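PDB 1O5Z: folylpolyglutamate synthase/dihydrofolate synthase from Thermotoga maritima, which probably catalyses the ATP-dependent addition of L-glutamate both to 7,8-dihydropteroate and to tetrahydrofolate, lengthening the polyglutamate tail of the latter. Local coordinates for residues 67-72 / 270-275; 236-241 / 279-284; 250-255 / 261-266. All coordinates share one frame; numbering follows the deposited sequence.

All three interactions lie in the Mur ligase middle domain, about 11 to 12 Å apart between centres. Interactions 1 and 2 share helix 271-286. In interaction 1 the first turn of that helix packs on helix 63-77. Interaction 2 sets a later turn against the chain that enters strand 239-244. Interaction 3 pairs the other two strands of that antiparallel sheet. Interaction 1 is buried nearest the chain's centre, interaction 2 is buried farther out and interaction 3 only partly. The chemistry changes accordingly: thioether packing in the first, a CH-pi contact in the second, and paired backbone hydrogen bonds, with charged side chains beside them, in the third. Leu265 joins interactions 1 and 3; Tyr254 and Glu284 join 2 and 3.

Interaction 1 (67-72 / 270-275)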
loop_
_atom_site.group_PDB
_atom_site.type_symbol
_atom_site.label_atom_id
_atom_site.label_comp_id
_atom_site.label_asym_id
_atom_site.label_seq_id
_atom_site.Cartn_x
_atom_site.Cartn_y
_atom_site.Cartn_z
ATOM N N ALA A 67 4.611 1.971 6.089
ATOM C CA ALA A 67 5.630 0.921 5.888
ATOM C C ALA A 67 6.749 1.377 4.963
ATOM O O ALA A 67 7.922 1.191 5.242
ATOM C CB ALA A 67 4.984 -0.367 5.320
ATOM N N ASN A 68 6.356 1.923 3.818
ATOM C CA ASN A 68 7.289 2.401 2.812
ATOM C C ASN A 68 8.230 3.450 3.375
ATOM O O ASN A 68 9.416 3.399 3.140
ATOM C CB ASN A 68 6.556 2.987 1.613
ATOM C CG ASN A 68 7.475 3.255 0.470
ATOM O OD1 ASN A 68 7.876 4.407 0.239
ATOM N ND2 ASN A 68 7.863 2.182 -0.249
ATOM N N MET A 69 7.666 4.403 4.101
ATOM C CA MET A 69 8.455 5.451 4.737
ATOM C C MET A 69 9.468 4.876 5.758
ATOM O O MET A 69 10.660 5.243 5.789
ATOM C CB MET A 69 7.515 6.411 5.418
ATOM C CG MET A 69 6.716 7.273 4.455
ATOM S SD MET A 69 5.509 8.285 5.371
ATOM C CE MET A 69 4.568 9.067 4.070
ATOM N N VAL A 70 8.982 3.955 6.582
ATOM C CA VAL A 70 9.830 3.270 7.521
ATOM C C VAL A 70 10.944 2.514 6.810
ATOM O O VAL A 70 12.093 2.637 7.200
ATOM C CB VAL A 70 9.001 2.377 8.470
ATOM C CG1 VAL A 70 9.877 1.531 9.289
ATOM C CG2 VAL A 70 8.200 3.247 9.406
ATOM N N SER A 71 10.619 1.745 5.772
ATOM C CA SER A 71 11.660 0.996 5.053
ATOM C C SER A 71 12.628 1.930 4.454
ATOM O O SER A 71 13.766 1.681 4.503
ATOM C CB SER A 71 11.125 0.136 3.893
ATOM O OG SER A 71 10.022 -0.617 4.364
ATOM N N ASN A 72 12.135 2.937 3.757
ATOM C CA ASN A 72 12.993 3.879 3.074
ATOM C C ASN A 72 13.972 4.583 3.979
ATOM O O ASN A 72 15.133 4.740 3.610
ATOM C CB ASN A 72 12.167 4.855 2.240
ATOM C CG ASN A 72 11.988 4.321 0.841
ATOM O OD1 ASN A 72 12.997 4.100 0.152
ATOM N ND2 ASN A 72 10.762 4.022 0.447
ATOM N N PRO A 270 -1.955 15.823 2.194
ATOM C CA PRO A 270 -1.702 16.170 3.622
ATOM C C PRO A 270 -1.842 14.981 4.623
ATOM O O PRO A 270 -1.178 14.977 5.666
ATOM C CB PRO A 270 -2.705 17.290 3.901
ATOM C CG PRO A 270 -3.343 17.602 2.541
ATOM C CD PRO A 270 -3.240 16.366 1.706
ATOM N N HIS A 271 -2.648 13.969 4.284
ATOM C CA HIS A 271 -2.626 12.690 5.032
ATOM C C HIS A 271 -1.261 12.055 5.041
ATOM O O HIS A 271 -0.964 11.319 5.958
ATOM C CB HIS A 271 -3.606 11.641 4.489
ATOM C CG HIS A 271 -5.010 11.862 4.935
ATOM N ND1 HIS A 271 -5.354 11.974 6.266
ATOM C CD2 HIS A 271 -6.159 12.037 4.233
ATOM C CE1 HIS A 271 -6.655 12.206 6.370
ATOM N NE2 HIS A 271 -7.168 12.241 5.151
ATOM N N GLN A 272 -0.455 12.289 4.002
ATOM C CA GLN A 272 0.852 11.669 3.947
ATOM C C GLN A 272 1.795 12.311 4.947
ATOM O O GLN A 272 2.751 11.662 5.416
ATOM C CB GLN A 272 1.450 11.687 2.542
ATOM C CG GLN A 272 0.642 10.946 1.503
ATOM C CD GLN A 272 0.314 9.495 1.871
ATOM O OE1 GLN A 272 -0.703 8.988 1.422
ATOM N NE2 GLN A 272 1.132 8.847 2.682
ATOM N N ILE A 273 1.535 13.571 5.304
ATOM C CA ILE A 273 2.385 14.221 6.278
ATOM C C ILE A 273 2.115 13.578 7.646
ATOM O O ILE A 273 3.041 13.313 8.455
ATOM C CB ILE A 273 2.224 15.742 6.216
ATOM C CG1 ILE A 273 3.019 16.269 5.029
ATOM C CG2 ILE A 273 2.750 16.419 7.489
ATOM C CD1 ILE A 273 2.594 17.636 4.592
ATOM N N GLU A 274 0.870 13.220 7.873
ATOM C CA GLU A 274 0.555 12.486 9.086
ATOM C C GLU A 274 1.129 11.078 9.072
ATOM O O GLU A 274 1.563 10.572 10.089
ATOM C CB GLU A 274 -0.955 12.480 9.336
ATOM C CG GLU A 274 -1.442 13.847 9.763
ATOM C CD GLU A 274 -2.693 13.815 10.601
ATOM O OE1 GLU A 274 -3.319 12.752 10.749
ATOM O OE2 GLU A 274 -3.063 14.875 11.125
ATOM N N ASN A 275 1.124 10.427 7.929
ATOM C CA ASN A 275 1.700 9.104 7.848
ATOM C C ASN A 275 3.175 9.215 8.173
ATOM O O ASN A 275 3.736 8.369 8.806
ATOM C CB ASN A 275 1.511 8.538 6.441
ATOM C CG ASN A 275 0.056 8.117 6.150
ATOM O OD1 ASN A 275 -0.334 7.927 5.001
ATOM N ND2 ASN A 275 -0.728 7.992 7.167
#
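The carboxamide of Gln272 meets Met69 at its NE2 end, where NE2 lies 3.7 Å from the methyl CE of Met69. The two side chains cross obliquely. The other amide, that of Asn275, is passed by: Met69 CE comes instead to Asn275 CB, at 3.9 Å. The same methyl also reaches the backbone, with Met69 CE 3.4 Å from Gln272 O. Behind it, Met69 SD rests 3.8 Å from Asn275 C. Met69 reaches helix 271-286 because its chain is extended beyond CG (chi2 175°, chi3 -174°). Gln272 bends at chi2 (-54°), which brings its amide nearer to helix 63-77 than its CB direction alone would. No hydrogen bond crosses between the two segments; the contact is van der Waals. Helix 63-77 follows the P-loop of this ATP-dependent ligase, and Gln272 NE2 makes a weak hydrogen bond to Ser65 OG in its first turn. A sulfate ion, probably from the crystallisation liquor, lies about 5 Å from the side chain of Asn275 and may mark an anion-binding pocket. Met69 also packs on Ala276 and Ala279 of helix 271-286 and on Leu265 of strand 259-265.

Interaction 2 (236-241 / 279-284); sequences KDFSVK and ALKTLE
Helix 271-286 of the Mur ligase middle domain is met here by the chain leading into strand 239-244, the first strand of a small antiparallel sheet. Phe238 and Lys281 carry the contact. The first methylenes of Lys281 lie over one face of the phenyl ring. Lys281 CB is 3.8 Å from the centroid of the Phe238 ring and only 9° off the ring normal, a CH-pi contact. Lys281 CG comes still closer to the rim, 3.4 Å from Phe238 CD1. The lysine then bends at chi2 (16°) and chi3 (88°), and this turns its ammonium away from the ring. Lys281 NZ forms a salt bridge to Glu284 OE1 at 2.6 Å, on the anti side and tilted out of the carboxylate plane. Lys281 also makes a cation-pi contact with Tyr232, while Glu284 OE1 accepts a hydrogen bond from Glu257 N and is hydrogen-bonded with Tyr254 OH. A serine in place of Phe238 would probably leave the methylenes of Lys281 without their aromatic cover and open a gap between helix and chain. Phe238 also packs on Tyr254 of strand 250-255 and on Val208 of strand 207-209 in the large sheet. Farther round the helix, Leu280 and Leu283 rest on Ile73 of helix 63-77, while Thr282 touches Val208.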
loop_
_atom_site.group_PDB
_atom_site.type_symbol
_atom_site.label_atom_id
_atom_site.label_comp_id
_atom_site.label_asym_id
_atom_site.label_seq_id
_atom_site.Cartn_x
_atom_site.Cartn_y
_atom_site.Cartn_z
ATOM N N LYS A 236 -1.152 13.409 20.868
ATOM C CA LYS A 236 -0.730 13.150 22.238
ATOM C C LYS A 236 0.798 13.023 22.304
ATOM O O LYS A 236 1.459 13.916 22.758
ATOM C CB LYS A 236 -1.405 11.892 22.819
ATOM C CG LYS A 236 -1.081 11.738 24.305
ATOM C CD LYS A 236 -1.793 10.589 25.010
ATOM C CE LYS A 236 -1.570 10.763 26.543
ATOM N NZ LYS A 236 -1.933 9.518 27.280
ATOM N N ASP A 237 1.352 11.920 21.830
ATOM C CA ASP A 237 2.764 11.641 22.020
ATOM C C ASP A 237 3.654 12.132 20.888
ATOM O O ASP A 237 4.897 12.121 20.996
ATOM C CB ASP A 237 2.941 10.150 22.203
ATOM C CG ASP A 237 2.135 9.638 23.353
ATOM O OD1 ASP A 237 2.614 9.818 24.497
ATOM O OD2 ASP A 237 1.008 9.087 23.209
ATOM N N PHE A 238 3.037 12.530 19.790
ATOM C CA PHE A 238 3.760 13.175 18.733
ATOM C C PHE A 238 2.809 13.926 17.856
ATOM O O PHE A 238 1.608 13.715 17.900
ATOM C CB PHE A 238 4.509 12.155 17.895
ATOM C CG PHE A 238 3.608 11.165 17.227
ATOM C CD1 PHE A 238 3.046 10.128 17.950
ATOM C CD2 PHE A 238 3.308 11.284 15.875
ATOM C CE1 PHE A 238 2.209 9.201 17.332
ATOM C CE2 PHE A 238 2.480 10.375 15.255
ATOM C CZ PHE A 238 1.917 9.329 15.989
ATOM N N SER A 239 3.366 14.776 17.012
ATOM C CA SER A 239 2.565 15.589 16.122
ATOM C C SER A 239 3.378 16.033 14.895
ATOM O O SER A 239 4.614 15.927 14.874
ATOM C CB SER A 239 2.075 16.800 16.898
ATOM O OG SER A 239 3.196 17.538 17.338
ATOM N N VAL A 240 2.664 16.544 13.893
ATOM C CA VAL A 240 3.269 17.135 12.694
ATOM C C VAL A 240 2.610 18.481 12.409
ATOM O O VAL A 240 1.444 18.689 12.708
ATOM C CB VAL A 240 3.098 16.230 11.456
ATOM C CG1 VAL A 240 4.009 14.991 11.538
ATOM C CG2 VAL A 240 1.637 15.798 11.271
ATOM N N LYS A 241 3.372 19.401 11.844
ATOM C CA LYS A 241 2.833 20.718 11.528
ATOM C C LYS A 241 3.175 20.945 10.062
ATOM O O LYS A 241 4.330 20.894 9.679
ATOM C CB LYS A 241 3.409 21.792 12.448
ATOM C CG LYS A 241 2.664 23.141 12.379
ATOM N N ALA A 279 5.294 7.243 10.919
ATOM C CA ALA A 279 6.517 6.513 10.561
ATOM C C ALA A 279 7.705 6.872 11.487
ATOM O O ALA A 279 8.491 6.001 11.891
ATOM C CB ALA A 279 6.864 6.788 9.117
ATOM N N LEU A 280 7.857 8.169 11.788
ATOM C CA LEU A 280 8.952 8.639 12.607
ATOM C C LEU A 280 8.742 8.203 14.038
ATOM O O LEU A 280 9.684 7.738 14.684
ATOM C CB LEU A 280 9.113 10.165 12.511
ATOM C CG LEU A 280 9.420 10.757 11.106
ATOM C CD1 LEU A 280 9.787 12.264 11.156
ATOM C CD2 LEU A 280 10.512 10.011 10.449
ATOM N N LYS A 281 7.515 8.335 14.551
ATOM C CA LYS A 281 7.217 7.740 15.870
ATOM C C LYS A 281 7.461 6.236 15.868
ATOM O O LYS A 281 8.054 5.715 16.779
ATOM C CB LYS A 281 5.805 8.052 16.351
ATOM C CG LYS A 281 5.486 7.755 17.878
ATOM C CD LYS A 281 6.686 7.534 18.866
ATOM C CE LYS A 281 7.207 8.755 19.471
ATOM N NZ LYS A 281 8.562 8.522 20.108
ATOM N N THR A 282 7.034 5.532 14.835
ATOM C CA THR A 282 7.245 4.127 14.804
ATOM C C THR A 282 8.726 3.851 15.009
ATOM O O THR A 282 9.108 3.047 15.840
ATOM C CB THR A 282 6.744 3.604 13.491
ATOM O OG1 THR A 282 5.293 3.680 13.465
ATOM C CG2 THR A 282 7.108 2.093 13.318
ATOM N N LEU A 283 9.550 4.613 14.305
ATOM C CA LEU A 283 11.009 4.476 14.320
ATOM C C LEU A 283 11.627 4.903 15.662
ATOM O O LEU A 283 12.537 4.222 16.179
ATOM C CB LEU A 283 11.630 5.262 13.143
ATOM C CG LEU A 283 11.488 4.571 11.759
ATOM C CD1 LEU A 283 11.948 5.419 10.590
ATOM C CD2 LEU A 283 12.213 3.279 11.732
ATOM N N GLU A 284 11.142 5.996 16.233
ATOM C CA GLU A 284 11.567 6.367 17.594
ATOM C C GLU A 284 11.285 5.262 18.624
ATOM O O GLU A 284 12.169 4.871 19.397
ATOM C CB GLU A 284 10.890 7.662 18.035
ATOM C CG GLU A 284 11.319 8.894 17.232
ATOM C CD GLU A 284 10.670 10.175 17.707
ATOM O OE1 GLU A 284 9.613 10.143 18.380
ATOM O OE2 GLU A 284 11.235 11.233 17.422
#

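Interaction 3 (250-255 / 261-266); sequences NRFDYC and EDLVLT
Asn250 and Leu265 form an antiparallel hydrogen-bonded pair in the hairpin of strands 250-255 and 259-265. Asn250 N donates to Leu265 O, and Leu265 N returns a bond to Asn250 O at 2.8 Å. Leu265 O takes a second donor, Asn250 ND2 at 3.2 Å, which sits 40° above the carbonyl plane. That amide is held from outside as well: Asn250 OD1 meets Tyr339 OH and Lys246 N, and ND2 also donates to Asn268 OD1. Arg251 and Val264 form the next, non-hydrogen-bonded pair. Beyond them, Phe252 N binds Leu263 O, and Leu263 N binds Phe252 O at 2.7 Å. Asp262 and Leu263 both face Phe252, a G1 beta bulge, with Asp262 in a left-handed conformation. The NH of Asp262 is taken up by a side chain, donating to Asp253 OD1 at 2.9 Å almost along the C-O axis, while the carbonyls of Glu261 and Asp262 are bound by Arg296.

On the face of the sheet that carries Asn250, Phe252, Leu263 and Leu265, Leu263 CB makes a CH-pi contact over one face of the Phe252 ring, offset toward its rim, 3.8 Å from the centroid. Phe252 CG stands between the backbone N and the carbonyl carbon (chi1 67°), which lays the ring against Leu263. Asn250 O is at the ring edge, in plane. On the sheet face of Arg251 and Val264, Val264 CG2 covers the guanidinium of Arg251, 3.2 Å from Arg251 NH1, and Arg251 NH2 has its salt bridge with Glu249. Arg251 CG and CD cross the carboxylate end of Asp262, with Asp262 OD2 3.5 Å from Arg251 CG.

Asp253 OD1 and Asp262 OD2 are like charges 4.0 Å apart. The bond from Asp262 N probably offsets part of that repulsion, so the carboxylate of Asp253 is likely to help hold the bulge in place.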
loop_
_atom_site.group_PDB
_atom_site.type_symbol
_atom_site.label_atom_id
_atom_site.label_comp_id
_atom_site.label_asym_id
_atom_site.label_seq_id
_atom_site.Cartn_x
_atom_site.Cartn_y
_atom_site.Cartn_z
ATOM N N ASN A 250 6.589 18.818 -0.084
ATOM C CA ASN A 250 5.640 19.079 0.983
ATOM C C ASN A 250 6.355 19.123 2.307
ATOM O O ASN A 250 6.918 18.153 2.764
ATOM C CB ASN A 250 4.548 18.021 1.001
ATOM C CG ASN A 250 3.792 17.958 -0.318
ATOM O OD1 ASN A 250 2.929 18.812 -0.582
ATOM N ND2 ASN A 250 4.155 16.990 -1.174
ATOM N N ARG A 251 6.283 20.278 2.929
ATOM C CA ARG A 251 7.198 20.643 3.968
ATOM C C ARG A 251 6.459 20.674 5.317
ATOM O O ARG A 251 5.352 21.200 5.425
ATOM C CB ARG A 251 7.833 21.962 3.551
ATOM C CG ARG A 251 8.993 22.459 4.348
ATOM C CD ARG A 251 9.722 23.644 3.650
ATOM N NE ARG A 251 10.001 23.421 2.210
ATOM C CZ ARG A 251 11.109 22.841 1.683
ATOM N NH1 ARG A 251 12.121 22.386 2.435
ATOM N NH2 ARG A 251 11.194 22.714 0.364
ATOM N N PHE A 252 7.063 20.053 6.330
ATOM C CA PHE A 252 6.482 19.961 7.673
ATOM C C PHE A 252 7.529 19.855 8.796
ATOM O O PHE A 252 8.681 19.501 8.552
ATOM C CB PHE A 252 5.495 18.793 7.735
ATOM C CG PHE A 252 6.131 17.458 7.594
ATOM C CD1 PHE A 252 6.646 17.038 6.360
ATOM C CD2 PHE A 252 6.241 16.607 8.706
ATOM C CE1 PHE A 252 7.262 15.740 6.224
ATOM C CE2 PHE A 252 6.854 15.331 8.607
ATOM C CZ PHE A 252 7.361 14.899 7.353
ATOM N N ASP A 253 7.102 20.212 10.016
ATOM C CA ASP A 253 7.855 19.943 11.252
ATOM C C ASP A 253 7.303 18.685 11.924
ATOM O O ASP A 253 6.119 18.383 11.789
ATOM C CB ASP A 253 7.752 21.108 12.242
ATOM C CG ASP A 253 8.144 22.423 11.637
ATOM O OD1 ASP A 253 8.917 22.421 10.650
ATOM O OD2 ASP A 253 7.708 23.516 12.073
ATOM N N TYR A 254 8.164 17.960 12.633
ATOM C CA TYR A 254 7.770 16.804 13.441
ATOM C C TYR A 254 8.185 17.033 14.899
ATOM O O TYR A 254 9.276 17.545 15.130
ATOM C CB TYR A 254 8.445 15.539 12.905
ATOM C CG TYR A 254 8.292 14.332 13.820
ATOM C CD1 TYR A 254 7.144 13.535 13.781
ATOM C CD2 TYR A 254 9.293 13.994 14.729
ATOM C CE1 TYR A 254 7.006 12.411 14.626
ATOM C CE2 TYR A 254 9.171 12.901 15.571
ATOM C CZ TYR A 254 8.026 12.114 15.523
ATOM O OH TYR A 254 7.918 11.044 16.367
ATOM N N CYS A 255 7.328 16.667 15.857
ATOM C CA CYS A 255 7.654 16.660 17.295
ATOM C C CYS A 255 7.395 15.296 17.902
ATOM O O CYS A 255 6.254 14.912 18.052
ATOM C CB CYS A 255 6.779 17.648 18.062
ATOM S SG CYS A 255 6.951 19.368 17.563
ATOM N N GLU A 261 12.479 20.150 11.805
ATOM C CA GLU A 261 11.790 21.252 11.156
ATOM C C GLU A 261 12.022 21.201 9.645
ATOM O O GLU A 261 13.098 20.824 9.194
ATOM C CB GLU A 261 12.293 22.589 11.700
ATOM C CG GLU A 261 12.462 22.675 13.212
ATOM C CD GLU A 261 12.777 24.097 13.614
ATOM O OE1 GLU A 261 12.040 25.012 13.171
ATOM O OE2 GLU A 261 13.759 24.327 14.349
ATOM N N ASP A 262 11.013 21.587 8.872
ATOM C CA ASP A 262 11.090 21.568 7.401
ATOM C C ASP A 262 11.580 20.254 6.780
ATOM O O ASP A 262 12.447 20.242 5.910
ATOM C CB ASP A 262 11.865 22.773 6.879
ATOM C CG ASP A 262 11.172 24.067 7.236
ATOM O OD1 ASP A 262 11.874 25.024 7.641
ATOM O OD2 ASP A 262 9.914 24.209 7.184
ATOM N N LEU A 263 10.985 19.165 7.246
ATOM C CA LEU A 263 11.063 17.904 6.563
ATOM C C LEU A 263 10.261 17.991 5.276
ATOM O O LEU A 263 9.294 18.714 5.190
ATOM C CB LEU A 263 10.502 16.794 7.431
ATOM C CG LEU A 263 11.172 16.554 8.786
ATOM C CD1 LEU A 263 10.306 15.612 9.570
ATOM C CD2 LEU A 263 12.538 15.940 8.617
ATOM N N VAL A 264 10.665 17.218 4.288
ATOM C CA VAL A 264 10.072 17.259 2.979
ATOM C C VAL A 264 9.616 15.865 2.558
ATOM O O VAL A 264 10.381 14.880 2.618
ATOM C CB VAL A 264 11.069 17.852 1.971
ATOM C CG1 VAL A 264 10.491 17.857 0.545
ATOM C CG2 VAL A 264 11.448 19.286 2.392
ATOM N N LEU A 265 8.346 15.789 2.175
ATOM C CA LEU A 265 7.813 14.636 1.506
ATOM C C LEU A 265 7.636 14.894 0.041
ATOM O O LEU A 265 7.091 15.909 -0.382
ATOM C CB LEU A 265 6.441 14.310 2.011
ATOM C CG LEU A 265 6.179 13.411 3.181
ATOM C CD1 LEU A 265 4.691 13.267 3.166
ATOM C CD2 LEU A 265 6.838 12.057 3.062
ATOM N N THR A 266 8.021 13.918 -0.736
ATOM C CA THR A 266 7.796 13.973 -2.145
ATOM C C THR A 266 6.355 13.604 -2.421
ATOM O O THR A 266 5.678 14.267 -3.214
ATOM C CB THR A 266 8.785 13.049 -2.796
ATOM O OG1 THR A 266 10.081 13.579 -2.523
ATOM C CG2 THR A 266 8.704 13.099 -4.315
#